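PDB 2VSO: eukaryotic initiation factor 4F subunit p150 from Saccharomyces cerevisiae, which serves as a scaffold of the eIF4F complex, which engages the mRNA cap and is an initial assembly point for the translation apparatus, here represented by its eIF4A-binding middle domain. Local coordinates for residues L47-S57 against M95-V103; I82-S93 against R171-F182. One frame throughout, in Å; residues are numbered along the deposited sequence.

Contact 1: residues L47-S57 against M95-V103; sequences LTLEMFDAISS and MYAQLCGKV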
loop_
_atom_site.group_PDB
_atom_site.type_symbol
_atom_site.label_atom_id
_atom_site.label_comp_id
_atom_site.label_asym_id
_atom_site.label_seq_id
_atom_site.Cartn_x
_atom_site.Cartn_y
_atom_site.Cartn_z
ATOM N N LEU C 47 11.313 8.736 -11.922
ATOM C CA LEU C 47 12.302 8.479 -10.884
ATOM C C LEU C 47 11.956 7.238 -10.074
ATOM O O LEU C 47 10.997 7.230 -9.302
ATOM C CB LEU C 47 12.457 9.681 -9.951
ATOM C CG LEU C 47 13.627 9.510 -8.981
ATOM C CD1 LEU C 47 14.952 9.568 -9.725
ATOM C CD2 LEU C 47 13.587 10.545 -7.865
ATOM N N THR C 48 12.736 6.182 -10.265
ATOM C CA THR C 48 12.637 5.004 -9.412
ATOM C C THR C 48 14.023 4.633 -8.916
ATOM O O THR C 48 15.027 5.209 -9.336
ATOM C CB THR C 48 12.037 3.815 -10.153
ATOM O OG1 THR C 48 12.935 3.388 -11.183
ATOM C CG2 THR C 48 10.714 4.206 -10.772
ATOM N N LEU C 49 14.083 3.666 -8.021
ATOM C CA LEU C 49 15.365 3.226 -7.520
ATOM C C LEU C 49 16.171 2.638 -8.671
ATOM O O LEU C 49 17.345 2.953 -8.850
ATOM C CB LEU C 49 15.174 2.191 -6.423
ATOM C CG LEU C 49 16.472 1.792 -5.734
ATOM C CD1 LEU C 49 17.276 3.035 -5.371
ATOM C CD2 LEU C 49 16.179 0.939 -4.507
ATOM N N GLU C 50 15.530 1.785 -9.453
ATOM C CA GLU C 50 16.185 1.153 -10.587
ATOM C C GLU C 50 16.796 2.192 -11.544
ATOM O O GLU C 50 17.994 2.151 -11.819
ATOM C CB GLU C 50 15.194 0.246 -11.324
ATOM C CG GLU C 50 15.773 -0.486 -12.523
ATOM C CD GLU C 50 14.760 -1.396 -13.212
ATOM O OE1 GLU C 50 14.756 -1.452 -14.459
ATOM O OE2 GLU C 50 13.963 -2.050 -12.507
ATOM N N MET C 51 15.974 3.125 -12.030
ATOM C CA MET C 51 16.393 4.095 -13.047
ATOM C C MET C 51 16.982 5.386 -12.470
ATOM O O MET C 51 16.976 6.431 -13.119
ATOM C CB MET C 51 15.214 4.454 -13.955
ATOM C CG MET C 51 14.778 3.333 -14.873
ATOM S SD MET C 51 16.195 2.607 -15.739
ATOM C CE MET C 51 16.854 4.058 -16.569
ATOM N N PHE C 52 17.508 5.310 -11.262
ATOM C CA PHE C 52 17.860 6.511 -10.535
ATOM C C PHE C 52 19.032 7.267 -11.139
ATOM O O PHE C 52 18.916 8.450 -11.458
ATOM C CB PHE C 52 18.152 6.194 -9.066
ATOM C CG PHE C 52 18.471 7.410 -8.236
ATOM C CD1 PHE C 52 19.767 7.893 -8.162
ATOM C CD2 PHE C 52 17.476 8.071 -7.542
ATOM C CE1 PHE C 52 20.065 9.017 -7.402
ATOM C CE2 PHE C 52 17.763 9.180 -6.783
ATOM C CZ PHE C 52 19.063 9.661 -6.716
ATOM N N ASP C 53 20.174 6.603 -11.275
ATOM C CA ASP C 53 21.362 7.295 -11.757
ATOM C C ASP C 53 21.137 7.889 -13.145
ATOM O O ASP C 53 21.540 9.022 -13.416
ATOM C CB ASP C 53 22.572 6.368 -11.735
ATOM C CG ASP C 53 22.977 5.980 -10.324
ATOM O OD1 ASP C 53 23.153 6.895 -9.487
ATOM O OD2 ASP C 53 23.119 4.764 -10.059
ATOM N N ALA C 54 20.476 7.131 -14.013
ATOM C CA ALA C 54 20.131 7.629 -15.334
ATOM C C ALA C 54 19.261 8.884 -15.259
ATOM O O ALA C 54 19.458 9.831 -16.022
ATOM C CB ALA C 54 19.433 6.550 -16.151
ATOM N N ILE C 55 18.300 8.894 -14.340
ATOM C CA ILE C 55 17.312 9.972 -14.313
ATOM C C ILE C 55 17.668 11.147 -13.386
ATOM O O ILE C 55 17.263 12.290 -13.621
ATOM C CB ILE C 55 15.892 9.426 -14.085
ATOM C CG1 ILE C 55 15.284 9.063 -15.427
ATOM C CG2 ILE C 55 14.994 10.453 -13.424
ATOM C CD1 ILE C 55 13.988 8.348 -15.301
ATOM N N SER C 56 18.445 10.882 -12.351
ATOM C CA SER C 56 18.993 11.977 -11.580
ATOM C C SER C 56 20.137 12.655 -12.369
ATOM O O SER C 56 20.548 13.778 -12.060
ATOM C CB SER C 56 19.461 11.500 -10.211
ATOM O OG SER C 56 20.559 10.623 -10.355
ATOM N N SER C 57 20.635 11.979 -13.401
ATOM C CA SER C 57 21.662 12.569 -14.252
ATOM C C SER C 57 20.998 13.517 -15.232
ATOM O O SER C 57 21.538 14.574 -15.565
ATOM C CB SER C 57 22.432 11.500 -15.022
ATOM O OG SER C 57 21.919 11.363 -16.335
ATOM N N MET C 95 14.031 9.183 -1.676
ATOM C CA MET C 95 14.642 9.048 -2.994
ATOM C C MET C 95 14.765 10.435 -3.642
ATOM O O MET C 95 15.760 10.749 -4.287
ATOM C CB MET C 95 13.771 8.129 -3.851
ATOM C CG MET C 95 14.254 7.891 -5.249
ATOM S SD MET C 95 12.923 7.055 -6.133
ATOM C CE MET C 95 12.814 5.550 -5.181
ATOM N N TYR C 96 13.749 11.268 -3.450
ATOM C CA TYR C 96 13.806 12.645 -3.909
ATOM C C TYR C 96 14.855 13.394 -3.114
ATOM O O TYR C 96 15.575 14.238 -3.649
ATOM C CB TYR C 96 12.456 13.315 -3.731
ATOM C CG TYR C 96 11.407 12.799 -4.670
ATOM C CD1 TYR C 96 11.620 12.796 -6.034
ATOM C CD2 TYR C 96 10.205 12.302 -4.194
ATOM C CE1 TYR C 96 10.656 12.317 -6.904
ATOM C CE2 TYR C 96 9.237 11.836 -5.054
ATOM C CZ TYR C 96 9.467 11.848 -6.404
ATOM O OH TYR C 96 8.505 11.372 -7.263
ATOM N N ALA C 97 14.933 13.068 -1.830
ATOM C CA ALA C 97 15.921 13.657 -0.952
ATOM C C ALA C 97 17.325 13.274 -1.423
ATOM O O ALA C 97 18.266 14.041 -1.263
ATOM C CB ALA C 97 15.668 13.231 0.485
ATOM N N GLN C 98 17.457 12.101 -2.037
ATOM C CA GLN C 98 18.733 11.705 -2.602
ATOM C C GLN C 98 19.030 12.471 -3.886
ATOM O O GLN C 98 20.180 12.828 -4.160
ATOM C CB GLN C 98 18.756 10.214 -2.890
ATOM C CG GLN C 98 19.243 9.374 -1.731
ATOM C CD GLN C 98 19.049 7.893 -1.967
ATOM O OE1 GLN C 98 19.235 7.395 -3.083
ATOM N NE2 GLN C 98 18.669 7.177 -0.916
ATOM N N LEU C 99 17.987 12.707 -4.677
ATOM C CA LEU C 99 18.117 13.445 -5.918
ATOM C C LEU C 99 18.737 14.802 -5.638
ATOM O O LEU C 99 19.570 15.274 -6.389
ATOM C CB LEU C 99 16.750 13.643 -6.556
ATOM C CG LEU C 99 16.791 14.419 -7.875
ATOM C CD1 LEU C 99 17.789 13.763 -8.784
ATOM C CD2 LEU C 99 15.416 14.440 -8.534
ATOM N N CYS C 100 18.325 15.412 -4.536
ATOM C CA CYS C 100 18.833 16.711 -4.147
ATOM C C CYS C 100 20.306 16.612 -3.782
ATOM O O CYS C 100 21.116 17.408 -4.245
ATOM C CB CYS C 100 18.015 17.280 -2.983
ATOM S SG CYS C 100 16.368 17.802 -3.470
ATOM N N GLY C 101 20.653 15.645 -2.948
ATOM C CA GLY C 101 22.042 15.381 -2.650
ATOM C C GLY C 101 22.874 15.184 -3.910
ATOM O O GLY C 101 24.061 15.507 -3.917
ATOM N N LYS C 102 22.274 14.657 -4.977
ATOM C CA LYS C 102 23.021 14.506 -6.226
ATOM C C LYS C 102 23.257 15.851 -6.922
ATOM O O LYS C 102 24.279 16.068 -7.567
ATOM C CB LYS C 102 22.324 13.561 -7.200
ATOM C CG LYS C 102 23.307 13.007 -8.232
ATOM C CD LYS C 102 22.666 12.527 -9.524
ATOM C CE LYS C 102 23.766 12.084 -10.496
ATOM N NZ LYS C 102 23.328 11.303 -11.694
ATOM N N VAL C 103 22.283 16.742 -6.801
ATOM C CA VAL C 103 22.365 18.039 -7.417
ATOM C C VAL C 103 23.367 18.917 -6.672
ATOM O O VAL C 103 24.135 19.650 -7.288
ATOM C CB VAL C 103 20.985 18.696 -7.468
ATOM C CG1 VAL C 103 21.084 20.102 -8.077
ATOM C CG2 VAL C 103 20.041 17.821 -8.276
#

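Contact 2: residues I82-S93 against R171-F182; sequences IFLKACDEPHWS and RRGLGLVRFIGF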
loop_
_atom_site.group_PDB
_atom_site.type_symbol
_atom_site.label_atom_id
_atom_site.label_comp_id
_atom_site.label_asym_id
_atom_site.label_seq_id
_atom_site.Cartn_x
_atom_site.Cartn_y
_atom_site.Cartn_z
ATOM N N ILE C 82 11.079 19.718 -7.355
ATOM C CA ILE C 82 11.428 18.511 -6.625
ATOM C C ILE C 82 10.707 18.518 -5.294
ATOM O O ILE C 82 10.253 17.478 -4.826
ATOM C CB ILE C 82 12.941 18.375 -6.382
ATOM C CG1 ILE C 82 13.678 18.200 -7.708
ATOM C CG2 ILE C 82 13.216 17.180 -5.486
ATOM C CD1 ILE C 82 15.175 18.109 -7.565
ATOM N N PHE C 83 10.591 19.699 -4.696
ATOM C CA PHE C 83 9.837 19.846 -3.452
ATOM C C PHE C 83 8.353 19.588 -3.650
ATOM O O PHE C 83 7.723 18.898 -2.849
ATOM C CB PHE C 83 10.037 21.222 -2.828
ATOM C CG PHE C 83 11.198 21.298 -1.888
ATOM C CD1 PHE C 83 10.998 21.536 -0.538
ATOM C CD2 PHE C 83 12.495 21.135 -2.348
ATOM C CE1 PHE C 83 12.075 21.626 0.334
ATOM C CE2 PHE C 83 13.571 21.206 -1.474
ATOM C CZ PHE C 83 13.359 21.447 -0.132
ATOM N N LEU C 84 7.787 20.148 -4.710
ATOM C CA LEU C 84 6.378 19.917 -4.998
ATOM C C LEU C 84 6.115 18.413 -5.192
ATOM O O LEU C 84 5.130 17.883 -4.683
ATOM C CB LEU C 84 5.934 20.738 -6.213
ATOM C CG LEU C 84 6.022 22.263 -6.038
ATOM C CD1 LEU C 84 5.706 22.986 -7.327
ATOM C CD2 LEU C 84 5.107 22.752 -4.941
ATOM N N LYS C 85 7.007 17.733 -5.909
ATOM C CA LYS C 85 6.922 16.288 -6.093
ATOM C C LYS C 85 7.070 15.559 -4.766
ATOM O O LYS C 85 6.264 14.699 -4.436
ATOM C CB LYS C 85 8.002 15.783 -7.052
ATOM C CG LYS C 85 7.469 15.121 -8.330
ATOM C CD LYS C 85 6.820 13.785 -8.021
ATOM C CE LYS C 85 5.753 13.411 -9.027
ATOM N NZ LYS C 85 6.270 12.592 -10.152
ATOM N N ALA C 86 8.104 15.906 -4.011
ATOM C CA ALA C 86 8.389 15.221 -2.759
ATOM C C ALA C 86 7.225 15.323 -1.774
ATOM O O ALA C 86 6.908 14.361 -1.078
ATOM C CB ALA C 86 9.684 15.758 -2.135
ATOM N N CYS C 87 6.604 16.497 -1.729
ATOM C CA CYS C 87 5.504 16.787 -0.812
ATOM C C CYS C 87 4.205 16.047 -1.155
ATOM O O CYS C 87 3.351 15.877 -0.286
ATOM C CB CYS C 87 5.239 18.300 -0.788
ATOM S SG CYS C 87 6.604 19.268 -0.091
ATOM N N ASP C 88 4.050 15.623 -2.412
ATOM C CA ASP C 88 2.838 14.918 -2.854
ATOM C C ASP C 88 3.030 13.402 -2.970
ATOM O O ASP C 88 2.067 12.651 -3.141
ATOM C CB ASP C 88 2.373 15.446 -4.213
ATOM C CG ASP C 88 1.815 16.842 -4.135
ATOM O OD1 ASP C 88 2.144 17.661 -5.015
ATOM O OD2 ASP C 88 1.051 17.126 -3.190
ATOM N N GLU C 89 4.281 12.967 -2.913
ATOM C CA GLU C 89 4.625 11.567 -3.088
ATOM C C GLU C 89 5.551 11.128 -1.963
ATOM O O GLU C 89 6.656 10.662 -2.216
ATOM C CB GLU C 89 5.237 11.313 -4.479
ATOM C CG GLU C 89 4.268 11.657 -5.605
ATOM C CD GLU C 89 4.729 11.219 -7.010
ATOM O OE1 GLU C 89 3.934 11.368 -7.975
ATOM O OE2 GLU C 89 5.871 10.734 -7.160
ATOM N N PRO C 90 5.071 11.263 -0.714
ATOM C CA PRO C 90 5.784 10.980 0.534
ATOM C C PRO C 90 6.471 9.634 0.506
ATOM O O PRO C 90 7.548 9.487 1.079
ATOM C CB PRO C 90 4.661 10.943 1.572
ATOM C CG PRO C 90 3.609 11.803 1.010
ATOM C CD PRO C 90 3.654 11.580 -0.462
ATOM N N HIS C 91 5.842 8.658 -0.139
ATOM C CA HIS C 91 6.400 7.319 -0.203
ATOM C C HIS C 91 7.787 7.337 -0.833
ATOM O O HIS C 91 8.597 6.442 -0.596
ATOM C CB HIS C 91 5.470 6.371 -0.971
ATOM C CG HIS C 91 5.913 4.942 -0.947
ATOM N ND1 HIS C 91 5.736 4.125 0.153
ATOM C CD2 HIS C 91 6.538 4.181 -1.877
ATOM C CE1 HIS C 91 6.227 2.927 -0.104
ATOM N NE2 HIS C 91 6.723 2.935 -1.331
ATOM N N TRP C 92 8.061 8.361 -1.635
ATOM C CA TRP C 92 9.375 8.498 -2.248
ATOM C C TRP C 92 10.206 9.698 -1.742
ATOM O O TRP C 92 11.288 9.954 -2.260
ATOM C CB TRP C 92 9.240 8.515 -3.763
ATOM C CG TRP C 92 8.776 7.211 -4.306
ATOM C CD1 TRP C 92 9.359 5.990 -4.105
ATOM C CD2 TRP C 92 7.639 6.971 -5.150
ATOM N NE1 TRP C 92 8.660 5.018 -4.770
ATOM C CE2 TRP C 92 7.588 5.597 -5.421
ATOM C CE3 TRP C 92 6.648 7.795 -5.703
ATOM C CZ2 TRP C 92 6.608 5.015 -6.209
ATOM C CZ3 TRP C 92 5.674 7.220 -6.487
ATOM C CH2 TRP C 92 5.659 5.847 -6.732
ATOM N N SER C 93 9.712 10.407 -0.723
ATOM C CA SER C 93 10.440 11.529 -0.122
ATOM C C SER C 93 11.956 11.335 -0.023
ATOM O O SER C 93 12.708 12.300 -0.169
ATOM C CB SER C 93 9.900 11.875 1.274
ATOM O OG SER C 93 9.064 13.027 1.278
ATOM N N ARG C 171 -2.015 17.340 4.031
ATOM C CA ARG C 171 -1.273 16.236 3.463
ATOM C C ARG C 171 0.083 16.753 2.951
ATOM O O ARG C 171 1.139 16.212 3.291
ATOM C CB ARG C 171 -2.107 15.560 2.371
ATOM C CG ARG C 171 -1.346 14.613 1.488
ATOM C CD ARG C 171 -2.192 14.160 0.311
ATOM N NE ARG C 171 -2.268 15.175 -0.737
ATOM C CZ ARG C 171 -1.458 15.227 -1.792
ATOM N NH1 ARG C 171 -0.502 14.317 -1.950
ATOM N NH2 ARG C 171 -1.604 16.190 -2.693
ATOM N N ARG C 172 0.048 17.831 2.174
ATOM C CA ARG C 172 1.258 18.379 1.561
ATOM C C ARG C 172 2.203 19.006 2.579
ATOM O O ARG C 172 3.414 18.871 2.469
ATOM C CB ARG C 172 0.904 19.387 0.467
ATOM C CG ARG C 172 0.300 18.742 -0.766
ATOM C CD ARG C 172 -0.128 19.774 -1.787
ATOM N NE ARG C 172 -0.800 19.158 -2.926
ATOM C CZ ARG C 172 -1.355 19.843 -3.920
ATOM N NH1 ARG C 172 -1.317 21.170 -3.909
ATOM N NH2 ARG C 172 -1.948 19.208 -4.921
ATOM N N GLY C 173 1.652 19.693 3.569
ATOM C CA GLY C 173 2.471 20.197 4.655
ATOM C C GLY C 173 3.211 19.072 5.362
ATOM O O GLY C 173 4.429 19.133 5.524
ATOM N N LEU C 174 2.470 18.045 5.780
ATOM C CA LEU C 174 3.053 16.888 6.459
ATOM C C LEU C 174 4.019 16.120 5.560
ATOM O O LEU C 174 4.996 15.570 6.032
ATOM C CB LEU C 174 1.951 15.966 7.004
ATOM C CG LEU C 174 1.266 16.649 8.185
ATOM C CD1 LEU C 174 0.332 15.722 8.938
ATOM C CD2 LEU C 174 2.352 17.209 9.107
ATOM N N GLY C 175 3.732 16.072 4.266
ATOM C CA GLY C 175 4.657 15.483 3.325
ATOM C C GLY C 175 5.972 16.256 3.327
ATOM O O GLY C 175 7.044 15.680 3.145
ATOM N N LEU C 176 5.885 17.565 3.540
ATOM C CA LEU C 176 7.079 18.397 3.594
ATOM C C LEU C 176 7.915 18.179 4.851
ATOM O O LEU C 176 9.129 18.018 4.754
ATOM C CB LEU C 176 6.730 19.871 3.439
ATOM C CG LEU C 176 7.826 20.818 3.910
ATOM C CD1 LEU C 176 8.866 21.059 2.807
ATOM C CD2 LEU C 176 7.188 22.109 4.376
ATOM N N VAL C 177 7.279 18.173 6.024
ATOM C CA VAL C 177 8.008 17.927 7.271
ATOM C C VAL C 177 8.767 16.630 7.115
ATOM O O VAL C 177 9.893 16.476 7.594
ATOM C CB VAL C 177 7.094 17.799 8.502
ATOM C CG1 VAL C 177 6.377 19.116 8.789
ATOM C CG2 VAL C 177 6.112 16.725 8.275
ATOM N N ARG C 178 8.141 15.702 6.408
ATOM C CA ARG C 178 8.732 14.408 6.168
ATOM C C ARG C 178 9.960 14.545 5.303
ATOM O O ARG C 178 10.990 13.922 5.562
ATOM C CB ARG C 178 7.720 13.498 5.484
ATOM C CG ARG C 178 8.369 12.312 4.859
ATOM C CD ARG C 178 7.403 11.198 4.589
ATOM N NE ARG C 178 8.197 9.985 4.593
ATOM C CZ ARG C 178 7.712 8.757 4.615
ATOM N NH1 ARG C 178 6.403 8.561 4.622
ATOM N NH2 ARG C 178 8.547 7.732 4.626
ATOM N N PHE C 179 9.828 15.371 4.272
ATOM C CA PHE C 179 10.884 15.614 3.308
ATOM C C PHE C 179 12.046 16.380 3.929
ATOM O O PHE C 179 13.208 16.086 3.652
ATOM C CB PHE C 179 10.313 16.359 2.113
ATOM C CG PHE C 179 11.293 16.574 1.014
ATOM C CD1 PHE C 179 11.932 15.510 0.419
ATOM C CD2 PHE C 179 11.569 17.852 0.563
ATOM C CE1 PHE C 179 12.834 15.709 -0.607
ATOM C CE2 PHE C 179 12.470 18.056 -0.463
ATOM C CZ PHE C 179 13.101 16.980 -1.049
ATOM N N ILE C 180 11.721 17.347 4.776
ATOM C CA ILE C 180 12.722 18.015 5.584
ATOM C C ILE C 180 13.569 16.977 6.306
ATOM O O ILE C 180 14.804 17.091 6.345
ATOM C CB ILE C 180 12.091 18.900 6.674
ATOM C CG1 ILE C 180 11.215 19.998 6.075
ATOM C CG2 ILE C 180 13.166 19.466 7.577
ATOM C CD1 ILE C 180 11.883 20.838 5.054
ATOM N N GLY C 181 12.892 15.982 6.896
ATOM C CA GLY C 181 13.537 14.984 7.734
ATOM C C GLY C 181 14.538 14.144 6.964
ATOM O O GLY C 181 15.552 13.721 7.495
ATOM N N PHE C 182 14.240 13.908 5.696
ATOM C CA PHE C 182 15.142 13.199 4.799
ATOM C C PHE C 182 16.279 14.052 4.222
ATOM O O PHE C 182 17.309 13.527 3.827
ATOM C CB PHE C 182 14.345 12.544 3.675
ATOM C CG PHE C 182 13.602 11.305 4.104
ATOM C CD1 PHE C 182 12.283 11.101 3.728
ATOM C CD2 PHE C 182 14.226 10.344 4.891
ATOM C CE1 PHE C 182 11.599 9.960 4.126
ATOM C CE2 PHE C 182 13.549 9.186 5.293
ATOM C CZ PHE C 182 12.235 8.994 4.913
#

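Contact 1: residues L47-S57 against M95-V103
Leu47 and Phe52 push from the 47-57 segment into the side of helix 95-103, where both meet Met95. They share its CG: Leu47 CD2 lies 3.8 Å from Met95 CG, and Phe52 CD2 reaches the same carbon from an adjacent direction. The thioether then bends at chi3 (-63°), which turns CE back over the loop to lie 3.6 Å from Leu49 N, while SD rests beside Leu47 O and CG. The side chains of Leu47 and Met95 lie alongside, each pointing toward the other's backbone. The same CD2 methyl of Leu47 also meets the Tyr96 ring, 3.5 Å from Tyr96 CD1, and comes more loosely to Leu99 CD2. Phe52 holds CG anti to its own N (chi1 -178°), which carries the ring across to the helix. There its rim, not a face, meets the backbone: CE2 is 3.6 Å from Met95 O and CZ is close to Leu99 N, with Gln98 CB obliquely beside it.

Farther out, Lys102 stretches along Ser56 with an extended chain, and its NZ donates to Ser56 OG at 3.2 Å. That hydroxyl in turn donates to Phe52 O at 2.9 Å, from above the carbonyl plane, so the lysine is linked through one serine to the first turn of helix 52-57. Thr48 OG1 accepts from Met51 N in an ST motif just before this helix, and also hydrogen-bonds to a polar side chain of the partner protein. Tyr96 OH is held by Glu89. The two helix segments cross at -57° with axes 10.3 Å apart, an oblique packing of two helices that are not consecutive in the all-helical MIF4G domain, whose loop at Leu47 and Thr48 directly meets the partner chain.

Contact 2: residues I82-S93 against R171-F182
Phe179 stands with its edge against the face of Phe83: the ring planes are 89° apart, the centroids 4.7 Å, and Phe179 CE2 lies over the centre of the Phe83 ring. This T-shaped pair leaves a face of Phe179 to Ala86, whose CB sits 3.4 Å from the ring centroid in a CH-pi contact, while Ser93 O approaches the ring edge. With CG anti to the backbone N (chi1 -176°), Phe179 projects between Phe83, Ala86 and Ser93. The Ser93 side chain enters as a knob among Gly175, Arg178, Phe179 and Phe182, its CB 3.5 Å from Phe182 CD1 at that ring's edge. Gly175 lets the backbones come close, its CA 4.4 Å from Cys87 CA, and Cys87 SG packs on Leu176 CB.

Polar side chains meet at the other end. Asp88 OD2 is shared by Arg171 NH2 at 2.9 Å and Arg172 NE at 2.8 Å, two salt bridges with bent, weak hydrogen bonds; the carboxylate plane is nearly parallel to the Arg171 guanidinium but steeply turned from that of Arg172. Arg178 lays its guanidinium flat against the backbone at Pro90, with Pro90 O over the centre of one face.

The helix segments cross at 108° with their axes 7.9 Å apart. Helix 122-139 closes on Phe83 and Leu176, helix 93-106 on Ile82 and Phe182, and helix 211-228 backs Leu174 and Val177; the contact's centre lies about 4 Å from the centre of the chain.

How the contacts relate
From the N terminus, the chain leaves helix 33-45, passes the loop at Leu47 and enters helix 52-64, runs through helix 73-88 to the start of contact 2, and returns in helix 93-106 to close contact 1 across 37 intervening residues. Contact 2 closes later, when helix 163-185 comes back to 82-93 over a gap of 77 residues. The loops cross: 82-93 lies inside the first, 171-182 beyond it. The contacts touch through helix 93-106: Tyr96 of contact 1 reaches Lys85 of contact 2, and Ala97 packs on Phe179 and Phe182. Together they tie the N-terminal helices to helix 163-185 farther along the MIF4G domain.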